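Multifunctional non-homologous end joining DNA repair protein LigD (Mycobacterium tuberculosis, PDB 2IRU) probably repairs DNA double-strand breaks by non-homologous end joining together with Ku, this chain being its primase-like polymerase domain. Local coordinates at residues V42-I47 / A242-L246. Residues are numbered along the deposited sequence; the frame is centred on the assembly and turned at random.
Sequences VMLGHI and APYSL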
loop_
_atom_site.group_PDB
_atom_site.type_symbol
_atom_site.label_atom_id
_atom_site.label_comp_id
_atom_site.label_asym_id
_atom_site.label_seq_id
_atom_site.Cartn_x
_atom_site.Cartn_y
_atom_site.Cartn_z
ATOM N N VAL A 42 4.422 9.495 -9.465
ATOM C CA VAL A 42 3.610 9.691 -8.247
ATOM C C VAL A 42 3.739 8.531 -7.263
ATOM O O VAL A 42 3.593 8.745 -6.028
ATOM C CB VAL A 42 2.109 9.981 -8.569
ATOM C CG1 VAL A 42 1.986 11.241 -9.411
ATOM C CG2 VAL A 42 1.401 8.770 -9.247
ATOM N N MET A 43 4.008 7.330 -7.784
ATOM C CA MET A 43 4.113 6.145 -6.929
ATOM C C MET A 43 5.427 6.072 -6.134
ATOM O O MET A 43 5.449 5.636 -4.975
ATOM C CB MET A 43 3.935 4.839 -7.741
ATOM C CG MET A 43 3.776 3.619 -6.861
ATOM S SD MET A 43 3.467 2.145 -7.832
ATOM C CE MET A 43 3.307 0.903 -6.526
ATOM N N LEU A 44 6.521 6.494 -6.750
ATOM C CA LEU A 44 7.849 6.210 -6.175
ATOM C C LEU A 44 8.067 6.814 -4.773
ATOM O O LEU A 44 8.636 6.139 -3.883
ATOM C CB LEU A 44 8.953 6.584 -7.138
ATOM C CG LEU A 44 9.071 5.597 -8.297
ATOM C CD1 LEU A 44 10.041 6.260 -9.258
ATOM C CD2 LEU A 44 9.558 4.241 -7.856
ATOM N N GLY A 45 7.532 8.021 -4.540
ATOM C CA GLY A 45 7.784 8.751 -3.288
ATOM C C GLY A 45 7.234 7.975 -2.094
ATOM O O GLY A 45 7.720 8.104 -0.968
ATOM N N HIS A 46 6.204 7.176 -2.343
ATOM C CA HIS A 46 5.528 6.447 -1.246
ATOM C C HIS A 46 6.036 5.034 -0.970
ATOM O O HIS A 46 5.621 4.396 0.034
ATOM C CB HIS A 46 4.004 6.475 -1.443
ATOM C CG HIS A 46 3.519 7.804 -1.921
ATOM N ND1 HIS A 46 3.559 8.936 -1.132
ATOM C CD2 HIS A 46 3.052 8.193 -3.125
ATOM C CE1 HIS A 46 3.120 9.966 -1.840
ATOM N NE2 HIS A 46 2.815 9.539 -3.056
ATOM N N ILE A 47 6.933 4.568 -1.853
ATOM C CA ILE A 47 7.621 3.300 -1.684
ATOM C C ILE A 47 9.147 3.451 -1.545
ATOM O O ILE A 47 9.809 2.509 -1.134
ATOM C CB ILE A 47 7.231 2.270 -2.757
ATOM C CG1 ILE A 47 7.684 2.733 -4.143
ATOM C CG2 ILE A 47 5.692 2.138 -2.799
ATOM C CD1 ILE A 47 7.337 1.688 -5.298
ATOM N N ALA A 242 0.816 -1.028 -1.509
ATOM C CA ALA A 242 1.301 0.323 -1.750
ATOM C C ALA A 242 0.319 1.187 -2.520
ATOM O O ALA A 242 -0.309 0.710 -3.458
ATOM C CB ALA A 242 2.598 0.277 -2.463
ATOM N N PRO A 243 0.219 2.487 -2.150
ATOM C CA PRO A 243 -0.604 3.350 -2.989
ATOM C C PRO A 243 -0.174 3.227 -4.476
ATOM O O PRO A 243 1.045 3.146 -4.775
ATOM C CB PRO A 243 -0.300 4.755 -2.470
ATOM C CG PRO A 243 0.045 4.533 -0.996
ATOM C CD PRO A 243 0.811 3.209 -1.004
ATOM N N TYR A 244 -1.174 3.242 -5.350
ATOM C CA TYR A 244 -1.001 3.063 -6.816
ATOM C C TYR A 244 -0.695 1.629 -7.288
ATOM O O TYR A 244 -0.706 1.368 -8.493
ATOM C CB TYR A 244 0.030 4.015 -7.387
ATOM C CG TYR A 244 -0.338 5.461 -7.161
ATOM C CD1 TYR A 244 -1.295 6.077 -7.993
ATOM C CD2 TYR A 244 0.289 6.226 -6.163
ATOM C CE1 TYR A 244 -1.641 7.421 -7.816
ATOM C CE2 TYR A 244 -0.055 7.591 -5.974
ATOM C CZ TYR A 244 -1.019 8.164 -6.812
ATOM O OH TYR A 244 -1.387 9.463 -6.678
ATOM N N SER A 245 -0.469 0.711 -6.347
ATOM C CA SER A 245 -0.319 -0.702 -6.772
ATOM C C SER A 245 -1.608 -1.215 -7.394
ATOM O O SER A 245 -2.726 -0.914 -6.910
ATOM C CB SER A 245 0.017 -1.610 -5.573
ATOM O OG SER A 245 0.227 -2.972 -6.010
ATOM N N LEU A 246 -1.454 -2.037 -8.424
ATOM C CA LEU A 246 -2.565 -2.843 -8.941
ATOM C C LEU A 246 -2.907 -3.871 -7.864
ATOM O O LEU A 246 -2.078 -4.147 -6.954
ATOM C CB LEU A 246 -2.129 -3.596 -10.220
ATOM C CG LEU A 246 -1.983 -2.738 -11.474
ATOM C CD1 LEU A 246 -1.247 -3.476 -12.568
ATOM C CD2 LEU A 246 -3.346 -2.356 -12.011
HETATM O O HOH W 1 3.180 4.256 -3.499
#
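Over one face of the Tyr-244 ring sits CG2 of Val-42, 3.6 Å from the ring centroid and 18° off the ring normal, which meets the geometry of a CH-pi contact; the methyl is displaced toward the hydroxyl end, with CZ its nearest ring atom, and limits the ring on that side. CD2 of His-46 stands near the plane of the same ring at its edge, 4.3 Å from Tyr-244 CE2, and a water lies in plane at the edge of the imidazole. One carboxylate serves both polar ends: OD1 of Asp-285 tethers Tyr-244 OH and OD2 takes His-46 NE2. With His-46 ND1 bonded to Asp-291, the imidazole is held in orientation.

Met-43 runs antiparallel to the tyrosine side chain. With CG anti to the backbone N (chi1 -169°) and an extended chain beyond, its CG lies 3.8 Å from Tyr-244 CB, and CE is carried on to the backbone N of Ser-245. Alongside, Ile-47 CG2 meets Ala-242 CB at 3.6 Å. The same water links the two backbones, donating to Met-43 O at 3.0 Å and to Pro-243 O at 2.7 Å.

The loop's shape is set by a type II beta turn, closed by Ser-245 N to Ala-242 O at 2.9 Å, with Tyr-244 at its third position (phi 74°). This is buried packing within the primase-polymerase domain: residues 42-47, on helix 29-47, meet a turn following strand 240-241, and helix 273-283 also touches Val-42 and Tyr-244. Ser-245 lies near Arg-247 and His-114, probable substrate-binding residues, which probably places the turn beside the polymerase's nucleotide site.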